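Local structure of putative invasin (Yersinia pseudotuberculosis IP 31758, 5N40) at residues A[34-37]-A[38-42]; A[115-118]-A[119-123]; A[286-289]-A[290-294]; A[296-299]-A[300-304]. The protein is probably a bacterial adhesin of the invasin family, with immunoglobulin-like domains that carry a C-type lectin-like domain for cell adhesion. The protein carries 1 engineered substitution. All blocks are in the same frame, centred on the assembly; numbering follows the deposited sequence.

Contact 1: residues A[34-37]-A[38-42]; sequences TLRD and SNNNP
Asp37 draws the loop back on itself through one carboxylate oxygen: OD1 takes the backbone N of Asn39 at 2.8 Å and the backbone N of Asn41 at the same 2.8 Å. The two N-H groups come from opposite faces of the carboxylate plane, each about 50° out of it. A chi1 of 68° sets CG between the backbone N and carbonyl carbon of Asp37, which turns OD1 in over the chain that follows. Beside this grip, Asn40 N bonds Asp37 O at 2.9 Å, and Asp37 N returns a bond to Asn41 O at 3.0 Å, next to the single bridge between Arg36 and Pro42. The guanidinium of Arg36 is a tight layer too, with Pro42 CG 3.8 Å above one face and Thr34 CG2 over the other, while its NH1 bonds Leu35 O and Ser65 O. The outer side is looser: Ser38 and Asn39 are exposed, and a water spans Asn40 O and, weakly, Arg36 NE. An Asx turn thus coincides with a type I beta turn from Asp37 to Asn40, in the loop between strands 28-34 and 48-52 of the N-terminal immunoglobulin-like domain.

Contact 2: residues A[115-118]-A[119-123]; sequences ARKN and IGQAI
The side-chain amides of Asn118 and Gln121 lie side by side and point the same way, their planes only 20° apart. Gln121 OE1 accepts Asn118 N in its carbonyl plane, on a lone pair, at 2.9 Å and with an N-H...O angle of 167°. The neighbouring Asn118 amide makes no bond to Gln121; its OD1 is held by Asn217 ND2. Between the two residues runs a type II beta turn, closed by Gln121 N on Asn118 O at 2.9 Å, with Gly120 taking the positive phi that this turn requires at its third position. The turn carries the chain from strand 116-118 to strand 123-131, which belong to different sheets of the immunoglobulin-like sandwich; strand 116-118 runs parallel to strand 209-217, as the A' strand does beside G in many such domains. The Gln121 side chain thus bonds back across the turn that its own backbone closes, and OE1 also lies 3.4 Å from Lys117 CB. Lys117 crosses Gln121 at about a right angle. Extended beyond CG, its chain reaches past Gln121 to the residues after the turn, where NZ bonds Ala122 O at 2.8 Å, while the charge is met by a salt bridge to Asp113. The aliphatic part of this lysine packs on buried Ile123, with CD 3.7 Å from Ile123 CG1. Further along, the end of the isoleucine side chain reaches the residue just before the strand, where Ile123 CD1 lies 3.7 Å from Ala115 O.

Contact 3: residues A[286-289]-A[290-294]; sequences QLVS and LYNLY
The backbone from Gln286 onward is helical, the N atoms of Leu290, Tyr291, Asn292 and Leu293 each bonding the carbonyl O four residues earlier, most closely from Asn292 N to Val288 O at 2.9 Å and most loosely from Leu293 N to Ser289 O at 3.3 Å. This is helix 284-293 of the C-type lectin-like adhesion domain. Ser289 adds a side-chain bond to the ladder: with chi1 at 79°, OG turns back to Gln286 O at 2.6 Å, so that this carbonyl is gripped by both Leu290 N and the hydroxyl. On another side of the helix Val288 and Asn292 lie alongside each other, Val288 CG1 being 4.0 Å from Asn292 ND2. Tyr291 brings the edge of its ring to Val288 O, with CB 3.3 Å from that oxygen, and its ring then leads away until OH bonds Leu296 N beyond the helix end. Leu287 and Leu290 are buried, both against Phe244 and Met327. Leu290 also meets the edge of the Tyr294 ring, one turn further along, where its CD1 lies in the ring plane, 3.9 Å from Tyr294 CE2.

Contact 4: residues A[296-299]-A[300-304]; sequences LNQI and QTVAG
Asn297 O is held by two backbone donors, Gln300 N and Thr301 N, each at 3.0 Å. Thr301 N approaches in the carbonyl plane, whereas Gln300 N comes from well above it. These bonds start the short helix 298-301 of the C-type lectin-like domain, and Asn297 stands at its N-cap position, although its side chain caps no backbone N. Instead Asn297 ND2 bonds Gln300 OE1 at 3.1 Å, from above the glutamine carbonyl plane, with the two amides almost perpendicular at 87°. Both CG atoms lie anti to their backbone N, chi1 being -155° in Asn297 and -176° in Gln300, and this brings the two amides together beside the first turn; Asn297 OD1 is taken by Thr307 OG1. A water that donates to Leu296 O also pairs with Thr301 OG1, tying the residue before the N-cap to the helix. Toward the C-terminal end Val302 N bonds Gln298 O at 2.9 Å and Ala303 N does so weakly, before Gly304 leaves helical geometry with positive phi. Packing follows the same turn outward. The stem of Gln298, whose NE2 bonds Pro295 O, crosses Val302, with Gln298 CB 3.7 Å from Val302 CG2. The side chain of buried Ile299 touches Trp305 and Thr307, while Ala303 CB rests 3.5 Å from Ile299 O.

The four contacts follow the long axis of a rod-like molecule. Contacts 1 and 2 are surface turns in immunoglobulin-like domains, their centres about 68 Å apart; the first is tied by a carboxylate, the second by a neutral amide and a lysine. Contacts 3 and 4 are partly buried helical pieces of the adhesion domain, where backbone ladders dominate and side-chain bonds are additions. These two touch: Leu290 CG packs 4.0 Å from Ile299 CD1, joining consecutive helices through buried aliphatic groups. Contact 2 comes within about 9 Å of contact 4 at the nearest atoms without touching it, whereas contact 1 lies on the opposite side of the chain's centre from contacts 3 and 4.

Contact 1: residues A[34-37]-A[38-42]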
loop_
_atom_site.group_PDB
_atom_site.type_symbol
_atom_site.label_atom_id
_atom_site.label_comp_id
_atom_site.label_asym_id
_atom_site.label_seq_id
_atom_site.Cartn_x
_atom_site.Cartn_y
_atom_site.Cartn_z
ATOM N N THR A 34 21.960 45.500 -1.977
ATOM C CA THR A 34 22.939 46.569 -2.168
ATOM C C THR A 34 22.233 47.626 -3.007
ATOM O O THR A 34 22.043 47.445 -4.211
ATOM C CB THR A 34 24.201 46.041 -2.834
ATOM O OG1 THR A 34 24.737 44.983 -2.025
ATOM C CG2 THR A 34 25.253 47.161 -2.998
ATOM N N LEU A 35 21.809 48.709 -2.357
ATOM C CA LEU A 35 20.965 49.717 -2.985
ATOM C C LEU A 35 21.839 50.827 -3.554
ATOM O O LEU A 35 22.584 51.482 -2.817
ATOM C CB LEU A 35 19.958 50.269 -1.977
ATOM C CG LEU A 35 18.868 51.185 -2.539
ATOM C CD1 LEU A 35 18.023 50.466 -3.579
ATOM C CD2 LEU A 35 17.985 51.722 -1.421
ATOM N N ARG A 36 21.753 51.032 -4.864
ATOM C CA ARG A 36 22.646 51.939 -5.572
ATOM C C ARG A 36 21.840 52.820 -6.511
ATOM O O ARG A 36 20.798 52.407 -7.029
ATOM C CB ARG A 36 23.709 51.166 -6.364
ATOM C CG ARG A 36 24.649 50.338 -5.492
ATOM C CD ARG A 36 25.622 51.245 -4.731
ATOM N NE ARG A 36 26.569 50.524 -3.877
ATOM C CZ ARG A 36 26.357 50.212 -2.599
ATOM N NH1 ARG A 36 25.211 50.523 -2.000
ATOM N NH2 ARG A 36 27.293 49.566 -1.915
ATOM N N ASP A 37 22.322 54.046 -6.711
ATOM C CA ASP A 37 21.684 54.949 -7.651
ATOM C C ASP A 37 22.315 54.785 -9.035
ATOM O O ASP A 37 23.155 53.912 -9.266
ATOM C CB ASP A 37 21.736 56.397 -7.142
ATOM C CG ASP A 37 23.149 56.997 -7.119
ATOM O OD1 ASP A 37 24.070 56.463 -7.764
ATOM O OD2 ASP A 37 23.331 58.030 -6.436
ATOM N N SER A 38 21.875 55.617 -9.982
ATOM C CA SER A 38 22.313 55.483 -11.367
ATOM C C SER A 38 23.794 55.790 -11.543
ATOM O O SER A 38 24.360 55.452 -12.588
ATOM C CB SER A 38 21.490 56.403 -12.263
ATOM O OG SER A 38 21.641 57.752 -11.861
ATOM N N ASN A 39 24.422 56.431 -10.561
ATOM C CA ASN A 39 25.854 56.696 -10.568
ATOM C C ASN A 39 26.629 55.689 -9.732
ATOM O O ASN A 39 27.833 55.870 -9.508
ATOM C CB ASN A 39 26.123 58.113 -10.060
ATOM C CG ASN A 39 25.594 59.173 -11.000
ATOM O OD1 ASN A 39 25.879 59.152 -12.195
ATOM N ND2 ASN A 39 24.806 60.102 -10.467
ATOM N N ASN A 40 25.953 54.642 -9.262
ATOM C CA ASN A 40 26.503 53.602 -8.398
ATOM C C ASN A 40 26.917 54.124 -7.028
ATOM O O ASN A 40 27.772 53.524 -6.369
ATOM C CB ASN A 40 27.677 52.878 -9.054
ATOM C CG ASN A 40 27.847 51.467 -8.520
ATOM O OD1 ASN A 40 26.865 50.795 -8.182
ATOM N ND2 ASN A 40 29.089 51.013 -8.430
ATOM N N ASN A 41 26.314 55.224 -6.571
ATOM C CA ASN A 41 26.481 55.664 -5.193
ATOM C C ASN A 41 25.541 54.876 -4.280
ATOM O O ASN A 41 24.414 54.569 -4.676
ATOM C CB ASN A 41 26.174 57.154 -5.058
ATOM C CG ASN A 41 26.989 58.012 -6.002
ATOM O OD1 ASN A 41 26.439 58.711 -6.857
ATOM N ND2 ASN A 41 28.306 57.975 -5.844
ATOM N N PRO A 42 25.963 54.557 -3.055
ATOM C CA PRO A 42 25.039 53.920 -2.105
ATOM C C PRO A 42 23.898 54.856 -1.735
ATOM O O PRO A 42 24.082 56.068 -1.626
ATOM C CB PRO A 42 25.928 53.611 -0.890
ATOM C CG PRO A 42 27.334 53.698 -1.387
ATOM C CD PRO A 42 27.314 54.711 -2.485
HETATM O O HOH W 1 28.976 51.509 -4.882
HETATM O O HOH W 2 22.633 58.277 -3.084
#

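Contact 2: residues A[115-118]-A[119-123]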
loop_
_atom_site.group_PDB
_atom_site.type_symbol
_atom_site.label_atom_id
_atom_site.label_comp_id
_atom_site.label_asym_id
_atom_site.label_seq_id
_atom_site.Cartn_x
_atom_site.Cartn_y
_atom_site.Cartn_z
ATOM N N ALA A 115 -0.789 -6.440 9.727
ATOM C CA ALA A 115 -0.059 -6.622 8.479
ATOM C C ALA A 115 -0.712 -7.632 7.552
ATOM O O ALA A 115 -0.351 -7.677 6.374
ATOM C CB ALA A 115 1.380 -7.054 8.756
ATOM N N ARG A 116 -1.659 -8.430 8.048
ATOM C CA ARG A 116 -2.283 -9.478 7.249
ATOM C C ARG A 116 -3.784 -9.446 7.475
ATOM O O ARG A 116 -4.246 -9.621 8.607
ATOM C CB ARG A 116 -1.722 -10.857 7.605
ATOM C CG ARG A 116 -2.376 -11.990 6.826
ATOM C CD ARG A 116 -1.792 -13.339 7.173
ATOM N NE ARG A 116 -2.519 -14.379 6.462
ATOM C CZ ARG A 116 -2.569 -15.657 6.821
ATOM N NH1 ARG A 116 -1.929 -16.076 7.908
ATOM N NH2 ARG A 116 -3.275 -16.509 6.096
ATOM N N LYS A 117 -4.536 -9.229 6.402
ATOM C CA LYS A 117 -5.988 -9.247 6.460
ATOM C C LYS A 117 -6.495 -10.037 5.260
ATOM O O LYS A 117 -5.714 -10.640 4.518
ATOM C CB LYS A 117 -6.560 -7.822 6.503
ATOM C CG LYS A 117 -6.142 -7.001 7.721
ATOM C CD LYS A 117 -6.965 -5.710 7.826
ATOM C CE LYS A 117 -6.522 -4.836 9.007
ATOM N NZ LYS A 117 -7.384 -3.623 9.223
ATOM N N ASN A 118 -7.811 -10.054 5.090
ATOM C CA ASN A 118 -8.454 -10.764 3.995
ATOM C C ASN A 118 -8.784 -9.797 2.868
ATOM O O ASN A 118 -9.109 -8.630 3.106
ATOM C CB ASN A 118 -9.746 -11.448 4.454
ATOM C CG ASN A 118 -9.534 -12.361 5.641
ATOM O OD1 ASN A 118 -8.557 -13.109 5.698
ATOM N ND2 ASN A 118 -10.449 -12.297 6.610
ATOM N N ILE A 119 -8.727 -10.301 1.634
ATOM C CA ILE A 119 -9.197 -9.512 0.503
ATOM C C ILE A 119 -10.608 -9.030 0.798
ATOM O O ILE A 119 -11.475 -9.809 1.208
ATOM C CB ILE A 119 -9.129 -10.332 -0.798
ATOM C CG1 ILE A 119 -7.673 -10.509 -1.230
ATOM C CG2 ILE A 119 -9.922 -9.643 -1.916
ATOM C CD1 ILE A 119 -7.484 -11.430 -2.429
ATOM N N GLY A 120 -10.837 -7.731 0.589
ATOM C CA GLY A 120 -12.068 -7.068 0.956
ATOM C C GLY A 120 -11.927 -6.165 2.165
ATOM O O GLY A 120 -12.694 -5.205 2.303
ATOM N N GLN A 121 -10.982 -6.467 3.049
ATOM C CA GLN A 121 -10.661 -5.607 4.174
ATOM C C GLN A 121 -9.607 -4.586 3.748
ATOM O O GLN A 121 -8.977 -4.712 2.698
ATOM C CB GLN A 121 -10.155 -6.432 5.357
ATOM C CG GLN A 121 -11.170 -7.392 5.945
ATOM C CD GLN A 121 -10.609 -8.152 7.126
ATOM O OE1 GLN A 121 -9.700 -8.973 6.982
ATOM N NE2 GLN A 121 -11.140 -7.876 8.311
ATOM N N ALA A 122 -9.426 -3.565 4.580
ATOM C CA ALA A 122 -8.441 -2.517 4.344
ATOM C C ALA A 122 -7.448 -2.478 5.493
ATOM O O ALA A 122 -7.844 -2.509 6.663
ATOM C CB ALA A 122 -9.108 -1.147 4.187
ATOM N N ILE A 123 -6.169 -2.405 5.152
ATOM C CA ILE A 123 -5.104 -2.222 6.130
ATOM C C ILE A 123 -4.826 -0.730 6.267
ATOM O O ILE A 123 -4.712 -0.010 5.264
ATOM C CB ILE A 123 -3.837 -2.990 5.715
ATOM C CG1 ILE A 123 -4.053 -4.491 5.881
ATOM C CG2 ILE A 123 -2.624 -2.557 6.555
ATOM C CD1 ILE A 123 -2.954 -5.351 5.267
#

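Contact 3: residues A[286-289]-A[290-294]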
loop_
_atom_site.group_PDB
_atom_site.type_symbol
_atom_site.label_atom_id
_atom_site.label_comp_id
_atom_site.label_asym_id
_atom_site.label_seq_id
_atom_site.Cartn_x
_atom_site.Cartn_y
_atom_site.Cartn_z
ATOM N N GLN A 286 -27.004 -34.511 2.472
ATOM C CA GLN A 286 -26.301 -33.564 3.334
ATOM C C GLN A 286 -25.459 -32.597 2.512
ATOM O O GLN A 286 -25.499 -31.383 2.732
ATOM C CB GLN A 286 -25.437 -34.316 4.343
ATOM C CG GLN A 286 -26.238 -34.855 5.525
ATOM C CD GLN A 286 -25.502 -35.909 6.316
ATOM O OE1 GLN A 286 -24.417 -36.343 5.940
ATOM N NE2 GLN A 286 -26.093 -36.327 7.427
ATOM N N LEU A 287 -24.701 -33.118 1.544
ATOM C CA LEU A 287 -23.897 -32.253 0.688
ATOM C C LEU A 287 -24.771 -31.302 -0.116
ATOM O O LEU A 287 -24.412 -30.139 -0.315
ATOM C CB LEU A 287 -23.025 -33.100 -0.244
ATOM C CG LEU A 287 -21.823 -33.767 0.419
ATOM C CD1 LEU A 287 -21.253 -34.833 -0.502
ATOM C CD2 LEU A 287 -20.753 -32.734 0.779
ATOM N N VAL A 288 -25.930 -31.772 -0.587
ATOM C CA VAL A 288 -26.814 -30.897 -1.345
ATOM C C VAL A 288 -27.356 -29.790 -0.452
ATOM O O VAL A 288 -27.512 -28.646 -0.893
ATOM C CB VAL A 288 -27.954 -31.707 -1.993
ATOM C CG1 VAL A 288 -28.979 -30.774 -2.613
ATOM C CG2 VAL A 288 -27.398 -32.656 -3.049
ATOM N N SER A 289 -27.648 -30.109 0.815
ATOM C CA SER A 289 -28.123 -29.083 1.739
ATOM C C SER A 289 -27.052 -28.021 1.983
ATOM O O SER A 289 -27.377 -26.842 2.165
ATOM C CB SER A 289 -28.554 -29.717 3.064
ATOM O OG SER A 289 -27.430 -30.019 3.872
ATOM N N LEU A 290 -25.778 -28.418 2.002
ATOM C CA LEU A 290 -24.705 -27.429 2.093
ATOM C C LEU A 290 -24.648 -26.570 0.833
ATOM O O LEU A 290 -24.523 -25.340 0.918
ATOM C CB LEU A 290 -23.368 -28.127 2.341
ATOM C CG LEU A 290 -22.136 -27.219 2.483
ATOM C CD1 LEU A 290 -22.285 -26.298 3.678
ATOM C CD2 LEU A 290 -20.871 -28.051 2.605
ATOM N N TYR A 291 -24.755 -27.195 -0.347
ATOM C CA TYR A 291 -24.844 -26.429 -1.584
ATOM C C TYR A 291 -25.958 -25.388 -1.510
ATOM O O TYR A 291 -25.775 -24.233 -1.909
ATOM C CB TYR A 291 -25.081 -27.349 -2.787
ATOM C CG TYR A 291 -25.457 -26.522 -3.991
ATOM C CD1 TYR A 291 -24.486 -25.821 -4.703
ATOM C CD2 TYR A 291 -26.781 -26.387 -4.381
ATOM C CE1 TYR A 291 -24.825 -25.026 -5.784
ATOM C CE2 TYR A 291 -27.132 -25.595 -5.458
ATOM C CZ TYR A 291 -26.149 -24.914 -6.155
ATOM O OH TYR A 291 -26.488 -24.117 -7.221
ATOM N N ASN A 292 -27.138 -25.789 -1.024
ATOM C CA ASN A 292 -28.276 -24.873 -0.983
ATOM C C ASN A 292 -28.002 -23.665 -0.097
ATOM O O ASN A 292 -28.591 -22.596 -0.305
ATOM C CB ASN A 292 -29.521 -25.615 -0.497
ATOM C CG ASN A 292 -30.080 -26.562 -1.541
ATOM O OD1 ASN A 292 -29.905 -26.358 -2.744
ATOM N ND2 ASN A 292 -30.770 -27.599 -1.086
ATOM N N LEU A 293 -27.130 -23.812 0.902
ATOM C CA LEU A 293 -26.750 -22.678 1.731
ATOM C C LEU A 293 -25.845 -21.717 0.965
ATOM O O LEU A 293 -25.945 -20.495 1.134
ATOM C CB LEU A 293 -26.056 -23.186 2.995
ATOM C CG LEU A 293 -26.360 -22.511 4.328
ATOM C CD1 LEU A 293 -27.843 -22.562 4.643
ATOM C CD2 LEU A 293 -25.570 -23.201 5.426
ATOM N N TYR A 294 -24.970 -22.249 0.111
ATOM C CA TYR A 294 -24.017 -21.454 -0.670
ATOM C C TYR A 294 -24.132 -21.841 -2.140
ATOM O O TYR A 294 -23.233 -22.485 -2.696
ATOM C CB TYR A 294 -22.588 -21.674 -0.168
ATOM C CG TYR A 294 -22.426 -21.481 1.322
ATOM C CD1 TYR A 294 -22.276 -20.214 1.866
ATOM C CD2 TYR A 294 -22.431 -22.571 2.186
ATOM C CE1 TYR A 294 -22.131 -20.038 3.238
ATOM C CE2 TYR A 294 -22.287 -22.404 3.549
ATOM C CZ TYR A 294 -22.139 -21.139 4.072
ATOM O OH TYR A 294 -21.996 -20.989 5.439
#

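Contact 4: residues A[296-299]-A[300-304]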
loop_
_atom_site.group_PDB
_atom_site.type_symbol
_atom_site.label_atom_id
_atom_site.label_comp_id
_atom_site.label_asym_id
_atom_site.label_seq_id
_atom_site.Cartn_x
_atom_site.Cartn_y
_atom_site.Cartn_z
ATOM N N LEU A 296 -24.917 -21.665 -6.470
ATOM C CA LEU A 296 -24.399 -20.932 -7.632
ATOM C C LEU A 296 -22.880 -20.760 -7.554
ATOM O O LEU A 296 -22.334 -19.718 -7.921
ATOM C CB LEU A 296 -25.088 -19.571 -7.764
ATOM C CG LEU A 296 -26.598 -19.573 -7.542
ATOM C CD1 LEU A 296 -27.123 -18.163 -7.576
ATOM C CD2 LEU A 296 -27.317 -20.446 -8.571
ATOM N N ASN A 297 -22.201 -21.809 -7.089
ATOM C CA ASN A 297 -20.749 -21.863 -6.914
ATOM C C ASN A 297 -20.247 -20.968 -5.788
ATOM O O ASN A 297 -19.045 -20.650 -5.730
ATOM C CB ASN A 297 -20.003 -21.521 -8.204
ATOM C CG ASN A 297 -18.625 -22.135 -8.239
ATOM O OD1 ASN A 297 -18.414 -23.217 -7.697
ATOM N ND2 ASN A 297 -17.676 -21.446 -8.863
ATOM N N GLN A 298 -21.124 -20.554 -4.877
ATOM C CA GLN A 298 -20.662 -19.829 -3.706
ATOM C C GLN A 298 -19.945 -20.735 -2.714
ATOM O O GLN A 298 -19.294 -20.227 -1.796
ATOM C CB GLN A 298 -21.842 -19.097 -3.057
ATOM C CG GLN A 298 -22.256 -17.868 -3.873
ATOM C CD GLN A 298 -23.444 -17.122 -3.318
ATOM O OE1 GLN A 298 -23.313 -15.991 -2.844
ATOM N NE2 GLN A 298 -24.620 -17.733 -3.404
ATOM N N ILE A 299 -19.999 -22.055 -2.896
ATOM C CA ILE A 299 -19.076 -22.918 -2.168
ATOM C C ILE A 299 -17.646 -22.478 -2.449
ATOM O O ILE A 299 -16.785 -22.534 -1.562
ATOM C CB ILE A 299 -19.315 -24.395 -2.539
ATOM C CG1 ILE A 299 -20.650 -24.887 -1.944
ATOM C CG2 ILE A 299 -18.170 -25.282 -2.067
ATOM C CD1 ILE A 299 -20.668 -24.977 -0.426
ATOM N N GLN A 300 -17.383 -21.996 -3.663
ATOM C CA GLN A 300 -16.078 -21.449 -4.020
ATOM C C GLN A 300 -15.965 -19.955 -3.715
ATOM O O GLN A 300 -14.986 -19.519 -3.094
ATOM C CB GLN A 300 -15.794 -21.705 -5.506
ATOM C CG GLN A 300 -14.391 -21.260 -5.957
ATOM C CD GLN A 300 -14.290 -21.064 -7.465
ATOM O OE1 GLN A 300 -14.637 -21.947 -8.246
ATOM N NE2 GLN A 300 -13.809 -19.897 -7.876
ATOM N N THR A 301 -16.935 -19.148 -4.150
ATOM C CA THR A 301 -16.757 -17.701 -4.093
ATOM C C THR A 301 -17.059 -17.100 -2.719
ATOM O O THR A 301 -16.656 -15.964 -2.458
ATOM C CB THR A 301 -17.611 -17.024 -5.174
ATOM O OG1 THR A 301 -18.969 -17.477 -5.094
ATOM C CG2 THR A 301 -17.063 -17.349 -6.554
ATOM N N VAL A 302 -17.730 -17.820 -1.828
ATOM C CA VAL A 302 -17.905 -17.369 -0.446
ATOM C C VAL A 302 -16.948 -18.085 0.498
ATOM O O VAL A 302 -16.241 -17.443 1.279
ATOM C CB VAL A 302 -19.371 -17.550 0.009
ATOM C CG1 VAL A 302 -19.504 -17.276 1.502
ATOM C CG2 VAL A 302 -20.278 -16.622 -0.767
ATOM N N ALA A 303 -16.917 -19.420 0.447
ATOM C CA ALA A 303 -16.129 -20.202 1.395
ATOM C C ALA A 303 -14.759 -20.598 0.870
ATOM O O ALA A 303 -13.909 -21.001 1.669
ATOM C CB ALA A 303 -16.884 -21.475 1.802
ATOM N N GLY A 304 -14.530 -20.500 -0.436
ATOM C CA GLY A 304 -13.241 -20.785 -1.023
ATOM C C GLY A 304 -12.983 -22.226 -1.416
ATOM O O GLY A 304 -11.919 -22.507 -1.977
HETATM O O HOH W 3 -20.238 -18.243 -7.605
#